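Local coordinates for protein beta-phenylalanine aminotransferase (Variovorax paradoxus, PDB 4AO9) that transfers amino groups as a pyridoxal-5'-phosphate-dependent beta-phenylalanine aminotransferase, probably taking the amino group from the beta-amino acid and passing it on to a keto acid, at residues A155-L160 against G181-F186; V258-M263 against L282-K287. One frame throughout, in Å; residues are numbered along the deposited sequence.

Contact 1: A155-L160 against G181-F186. With PLP (pyridoxal-5'-phosphate), chain C.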
loop_
_atom_site.group_PDB
_atom_site.type_symbol
_atom_site.label_atom_id
_atom_site.label_comp_id
_atom_site.label_asym_id
_atom_site.label_seq_id
_atom_site.Cartn_x
_atom_site.Cartn_y
_atom_site.Cartn_z
ATOM N N ALA A 155 5.659 -1.121 4.757
ATOM C CA ALA A 155 7.032 -0.899 5.232
ATOM C C ALA A 155 7.331 -1.803 6.429
ATOM O O ALA A 155 8.390 -2.461 6.498
ATOM C CB ALA A 155 7.245 0.551 5.589
ATOM N N ASN A 156 6.396 -1.856 7.367
ATOM C CA ASN A 156 6.580 -2.732 8.535
ATOM C C ASN A 156 6.575 -4.211 8.161
ATOM O O ASN A 156 7.387 -4.987 8.688
ATOM C CB ASN A 156 5.542 -2.420 9.605
ATOM C CG ASN A 156 5.892 -1.183 10.390
ATOM O OD1 ASN A 156 7.061 -0.965 10.740
ATOM N ND2 ASN A 156 4.888 -0.362 10.681
ATOM N N LEU A 157 5.696 -4.615 7.244
ATOM C CA LEU A 157 5.708 -6.006 6.772
ATOM C C LEU A 157 7.066 -6.369 6.179
ATOM O O LEU A 157 7.608 -7.456 6.450
ATOM C CB LEU A 157 4.599 -6.252 5.741
ATOM C CG LEU A 157 3.193 -6.374 6.333
ATOM C CD1 LEU A 157 2.142 -6.315 5.228
ATOM C CD2 LEU A 157 3.037 -7.664 7.169
ATOM N N MET A 158 7.625 -5.467 5.377
ATOM C CA MET A 158 8.901 -5.741 4.754
ATOM C C MET A 158 10.044 -5.737 5.735
ATOM O O MET A 158 10.959 -6.550 5.605
ATOM C CB MET A 158 9.180 -4.782 3.598
ATOM C CG MET A 158 8.192 -4.883 2.447
ATOM S SD MET A 158 7.822 -6.554 1.852
ATOM C CE MET A 158 9.447 -7.182 1.432
ATOM N N ALA A 159 10.016 -4.821 6.702
ATOM C CA ALA A 159 11.053 -4.802 7.740
ATOM C C ALA A 159 11.069 -6.110 8.517
ATOM O O ALA A 159 12.136 -6.667 8.788
ATOM C CB ALA A 159 10.856 -3.633 8.677
ATOM N N LEU A 160 9.885 -6.579 8.891
ATOM C CA LEU A 160 9.774 -7.866 9.586
ATOM C C LEU A 160 10.285 -9.017 8.739
ATOM O O LEU A 160 11.050 -9.865 9.209
ATOM C CB LEU A 160 8.336 -8.127 10.049
ATOM C CG LEU A 160 7.795 -7.198 11.133
ATOM C CD1 LEU A 160 6.325 -7.528 11.392
ATOM C CD2 LEU A 160 8.640 -7.308 12.428
ATOM N N GLY A 181 0.154 -0.867 11.549
ATOM C CA GLY A 181 -0.593 -0.894 10.296
ATOM C C GLY A 181 -1.785 -1.816 10.329
ATOM O O GLY A 181 -2.070 -2.440 11.355
ATOM N N GLY A 182 -2.443 -1.926 9.172
ATOM C CA GLY A 182 -3.757 -2.569 9.064
ATOM C C GLY A 182 -3.808 -4.037 9.415
ATOM O O GLY A 182 -4.867 -4.544 9.790
ATOM N N VAL A 183 -2.676 -4.716 9.274
ATOM C CA VAL A 183 -2.593 -6.133 9.621
ATOM C C VAL A 183 -1.504 -6.372 10.661
ATOM O O VAL A 183 -1.011 -7.487 10.800
ATOM C CB VAL A 183 -2.397 -7.036 8.378
ATOM C CG1 VAL A 183 -3.642 -7.011 7.489
ATOM C CG2 VAL A 183 -1.160 -6.603 7.582
ATOM N N LEU A 184 -1.140 -5.316 11.397
ATOM C CA LEU A 184 -0.115 -5.409 12.450
ATOM C C LEU A 184 -0.475 -4.593 13.683
ATOM O O LEU A 184 0.250 -3.680 14.072
ATOM C CB LEU A 184 1.252 -4.965 11.907
ATOM C CG LEU A 184 1.899 -5.812 10.803
ATOM C CD1 LEU A 184 3.072 -5.042 10.211
ATOM C CD2 LEU A 184 2.367 -7.167 11.327
ATOM N N GLY A 185 -1.583 -4.958 14.322
ATOM C CA GLY A 185 -2.100 -4.232 15.481
ATOM C C GLY A 185 -2.201 -5.138 16.688
ATOM O O GLY A 185 -2.451 -6.341 16.554
ATOM N N PHE A 186 -1.984 -4.566 17.866
ATOM C CA PHE A 186 -1.960 -5.326 19.114
ATOM C C PHE A 186 -2.685 -4.614 20.228
ATOM O O PHE A 186 -2.503 -3.418 20.423
ATOM C CB PHE A 186 -0.503 -5.617 19.506
ATOM C CG PHE A 186 0.245 -6.301 18.406
ATOM C CD1 PHE A 186 0.209 -7.686 18.291
ATOM C CD2 PHE A 186 0.910 -5.556 17.424
ATOM C CE1 PHE A 186 0.831 -8.320 17.226
ATOM C CE2 PHE A 186 1.541 -6.177 16.373
ATOM C CZ PHE A 186 1.497 -7.570 16.255
HETATM N N1 PLP C . 2.826 2.560 12.105
HETATM C C2 PLP C . 2.487 3.679 12.744
HETATM C C2A PLP C . 3.223 3.989 14.049
HETATM C C3 PLP C . 1.508 4.526 12.214
HETATM O O3 PLP C . 1.224 5.568 12.833
HETATM C C4 PLP C . 0.852 4.225 11.009
HETATM C C4A PLP C . -0.216 5.134 10.371
HETATM C C5 PLP C . 1.229 3.009 10.396
HETATM C C6 PLP C . 2.215 2.207 10.971
HETATM C C5A PLP C . 0.574 2.541 9.082
HETATM O O4P PLP C . 0.791 3.312 7.976
HETATM P P PLP C . -0.275 3.190 6.774
HETATM O O1P PLP C . -1.656 3.715 7.323
HETATM O O2P PLP C . -0.406 1.683 6.358
HETATM O O3P PLP C . 0.298 3.993 5.655
#
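L184 reaches out of its loop and presses its branched end onto helix 152-167, where N156, L157 and L160 receive it. One methyl, CD1, lies against N156 CB at 3.7 Å and also sits by L157, whose side chain it meets slantwise, with L157 CD2 4.0 Å from L184 CD1. The other methyl, CD2, faces L160 tip to tip, 4.0 Å from L160 CD1. With CG beside its own backbone N (chi1 -65°) and an extended chi2 of 168°, L184 is long enough to touch residues on successive turns of the helix. V183 adds a second apolar touch: it crosses L157 at about a right angle, CG2 being 4.1 Å from L157 CD1. Beyond this pair lies the second subunit, whose own L157 packs on L157 and whose M158 packs on V183. The type I turn from G181 to L184 is closed by L184 N bonding to G181 O at 3.0 Å. While N156 CB packs on L184, its amide is held by polar partners. OD1 hydrogen-bonds T284 OG1, and ND2 both the carbonyl of H180 and D260 OD2; this holds the group beside the cofactor, with ND2 3.7 Å from PLP C6. G181 N comes equally near that carbon. This apolar helix-loop packing lies behind the PLP pocket and beside the dimer interface of this class III (fold type I) aminotransferase.

Contact 2: V258-M263 against L282-K287. With PLP (pyridoxal-5'-phosphate), chain C.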
loop_
_atom_site.group_PDB
_atom_site.type_symbol
_atom_site.label_atom_id
_atom_site.label_comp_id
_atom_site.label_asym_id
_atom_site.label_seq_id
_atom_site.Cartn_x
_atom_site.Cartn_y
_atom_site.Cartn_z
ATOM N N VAL A 258 13.858 -2.914 15.537
ATOM C CA VAL A 258 13.219 -2.103 14.499
ATOM C C VAL A 258 12.373 -1.032 15.169
ATOM O O VAL A 258 11.455 -1.342 15.946
ATOM C CB VAL A 258 12.351 -2.961 13.547
ATOM C CG1 VAL A 258 11.633 -2.073 12.527
ATOM C CG2 VAL A 258 13.196 -4.031 12.853
ATOM N N PHE A 259 12.719 0.228 14.907
ATOM C CA PHE A 259 11.866 1.325 15.332
ATOM C C PHE A 259 10.875 1.686 14.233
ATOM O O PHE A 259 11.263 2.047 13.105
ATOM C CB PHE A 259 12.675 2.574 15.692
ATOM C CG PHE A 259 13.303 2.562 17.073
ATOM C CD1 PHE A 259 12.661 2.015 18.185
ATOM C CD2 PHE A 259 14.534 3.181 17.255
ATOM C CE1 PHE A 259 13.253 2.060 19.454
ATOM C CE2 PHE A 259 15.141 3.217 18.518
ATOM C CZ PHE A 259 14.508 2.658 19.607
ATOM N N ASP A 260 9.598 1.626 14.596
ATOM C CA ASP A 260 8.533 2.124 13.745
ATOM C C ASP A 260 8.422 3.625 13.990
ATOM O O ASP A 260 7.855 4.051 14.996
ATOM C CB ASP A 260 7.224 1.391 14.081
ATOM C CG ASP A 260 6.054 1.864 13.232
ATOM O OD1 ASP A 260 6.142 2.947 12.620
ATOM O OD2 ASP A 260 5.042 1.147 13.180
ATOM N N GLU A 261 8.988 4.408 13.072
ATOM C CA GLU A 261 8.922 5.873 13.157
ATOM C C GLU A 261 7.982 6.449 12.109
ATOM O O GLU A 261 8.087 7.616 11.725
ATOM C CB GLU A 261 10.320 6.508 13.090
ATOM C CG GLU A 261 11.229 6.110 14.266
ATOM C CD GLU A 261 12.108 7.242 14.724
ATOM O OE1 GLU A 261 11.590 8.141 15.406
ATOM O OE2 GLU A 261 13.298 7.239 14.369
ATOM N N VAL A 262 6.997 5.654 11.701
ATOM C CA VAL A 262 6.000 6.168 10.747
ATOM C C VAL A 262 5.383 7.464 11.272
ATOM O O VAL A 262 5.185 8.408 10.514
ATOM C CB VAL A 262 4.923 5.106 10.415
ATOM C CG1 VAL A 262 3.740 5.728 9.653
ATOM C CG2 VAL A 262 5.534 3.950 9.619
ATOM N N MET A 263 5.091 7.504 12.564
ATOM C CA MET A 263 4.623 8.738 13.195
ATOM C C MET A 263 5.774 9.530 13.836
ATOM O O MET A 263 5.889 10.744 13.652
ATOM C CB MET A 263 3.553 8.408 14.230
ATOM C CG MET A 263 2.649 9.547 14.539
ATOM S SD MET A 263 1.240 8.923 15.462
ATOM C CE MET A 263 0.080 8.446 14.190
ATOM N N LEU A 282 16.858 -1.364 11.865
ATOM C CA LEU A 282 15.997 -0.878 10.782
ATOM C C LEU A 282 15.060 0.172 11.347
ATOM O O LEU A 282 14.795 0.195 12.563
ATOM C CB LEU A 282 15.166 -2.005 10.145
ATOM C CG LEU A 282 15.935 -3.155 9.486
ATOM C CD1 LEU A 282 14.967 -4.278 9.133
ATOM C CD2 LEU A 282 16.681 -2.696 8.239
ATOM N N THR A 283 14.546 1.014 10.452
ATOM C CA THR A 283 13.575 2.037 10.778
ATOM C C THR A 283 12.528 2.032 9.675
ATOM O O THR A 283 12.869 1.939 8.491
ATOM C CB THR A 283 14.246 3.413 10.816
ATOM O OG1 THR A 283 15.230 3.414 11.863
ATOM C CG2 THR A 283 13.221 4.524 11.085
ATOM N N THR A 284 11.264 2.160 10.068
ATOM C CA THR A 284 10.201 2.339 9.082
ATOM C C THR A 284 9.651 3.762 9.152
ATOM O O THR A 284 9.647 4.402 10.216
ATOM C CB THR A 284 9.094 1.301 9.243
ATOM O OG1 THR A 284 8.566 1.371 10.575
ATOM C CG2 THR A 284 9.653 -0.111 8.979
ATOM N N LEU A 285 9.232 4.251 7.984
ATOM C CA LEU A 285 8.732 5.608 7.797
ATOM C C LEU A 285 7.456 5.575 6.973
ATOM O O LEU A 285 7.185 4.610 6.258
ATOM C CB LEU A 285 9.773 6.437 7.038
ATOM C CG LEU A 285 11.135 6.627 7.687
ATOM C CD1 LEU A 285 12.077 7.276 6.668
ATOM C CD2 LEU A 285 11.035 7.484 8.942
ATOM N N GLY A 286 6.674 6.645 7.073
ATOM C CA GLY A 286 5.451 6.748 6.303
ATOM C C GLY A 286 4.794 8.090 6.489
ATOM O O GLY A 286 5.448 9.098 6.799
ATOM N N LYS A 287 3.481 8.081 6.291
ATOM C CA LYS A 287 2.616 9.272 6.446
ATOM C C LYS A 287 3.215 10.503 5.691
ATOM O O LYS A 287 3.290 10.480 4.460
ATOM C CB LYS A 287 2.211 9.448 7.920
ATOM C CG LYS A 287 1.181 8.314 8.212
ATOM C CD LYS A 287 0.386 8.570 9.482
ATOM C CE LYS A 287 -0.639 7.475 9.816
ATOM N NZ LYS A 287 -0.069 6.525 10.801
HETATM N N1 PLP C . 2.826 2.560 12.105
HETATM C C2 PLP C . 2.487 3.679 12.744
HETATM C C2A PLP C . 3.223 3.989 14.049
HETATM C C3 PLP C . 1.508 4.526 12.214
HETATM O O3 PLP C . 1.224 5.568 12.833
HETATM C C4 PLP C . 0.852 4.225 11.009
HETATM C C4A PLP C . -0.216 5.134 10.371
HETATM C C5 PLP C . 1.229 3.009 10.396
HETATM C C6 PLP C . 2.215 2.207 10.971
HETATM C C5A PLP C . 0.574 2.541 9.082
HETATM O O4P PLP C . 0.791 3.312 7.976
HETATM P P PLP C . -0.275 3.190 6.774
HETATM O O1P PLP C . -1.656 3.715 7.323
HETATM O O2P PLP C . -0.406 1.683 6.358
HETATM O O3P PLP C . 0.298 3.993 5.655
HETATM O O HOH W 1 15.035 5.077 14.108
HETATM O O HOH W 2 7.375 8.930 8.902
#
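D260 OD2 is gripped by three groups: H180 ND1 and N156 ND2 both hydrogen-bond to it, and the pyridine nitrogen N1 of PLP lies 2.8 Å away. The other oxygen, OD1, stands 3.5 Å from T284 OG1, whose own hydrogen bond is with N156 OD1. D260 OD1 also takes the backbone N-H of V262 at 3.0 Å, an Asx turn that fixes the rotation of the group. With CG anti to the backbone N (chi1 180°), the carboxylate of D260 extends to the pyridine nitrogen. Strands 256-260 and 282-286 run parallel here, and their pairing extends to E261, whose N bonds to T284 O at 2.9 Å with a bent N-H...O angle of 135°. On the face of F259 and T283, a water joins E261 OE2 to T283 OG1, donating to both; T283 OG1 also hydrogen-bonds S280 OG, and E261 OE1 turns instead to T264. Further along, V262 sets CG1 over a face of the pyridine ring, 3.5 Å from PLP C4. K287 passes this methyl with its CG and curls round at chi4 (97°) to a covalent link, NZ to PLP C4A at 1.5 Å, while NZ makes a weak hydrogen bond to PLP O3. Aspartate at N1 and lysine linked to C4A are hallmarks of fold type I PLP enzymes, with V262 covering the ring face in this class III member.

In the fold
Both contacts are buried, about 10 Å apart between centres, and both border the same PLP. Contact 1 packs helix 152-167 against a loop that follows strand 171-175; contact 2 lies within the central seven-stranded sheet, inside the beta-alpha-beta unit of strand 256-260, helix 272-276 and strand 282-286. Their chemistry follows from that: leucine and valine methyls do the work in contact 1, which also borders the second subunit, whereas contact 2 combines backbone bonding with polar groups and a covalent bond to the cofactor. N156 couples the two through its amide, and A155 and A159 of the helix pack on T284 and L282 of the sheet.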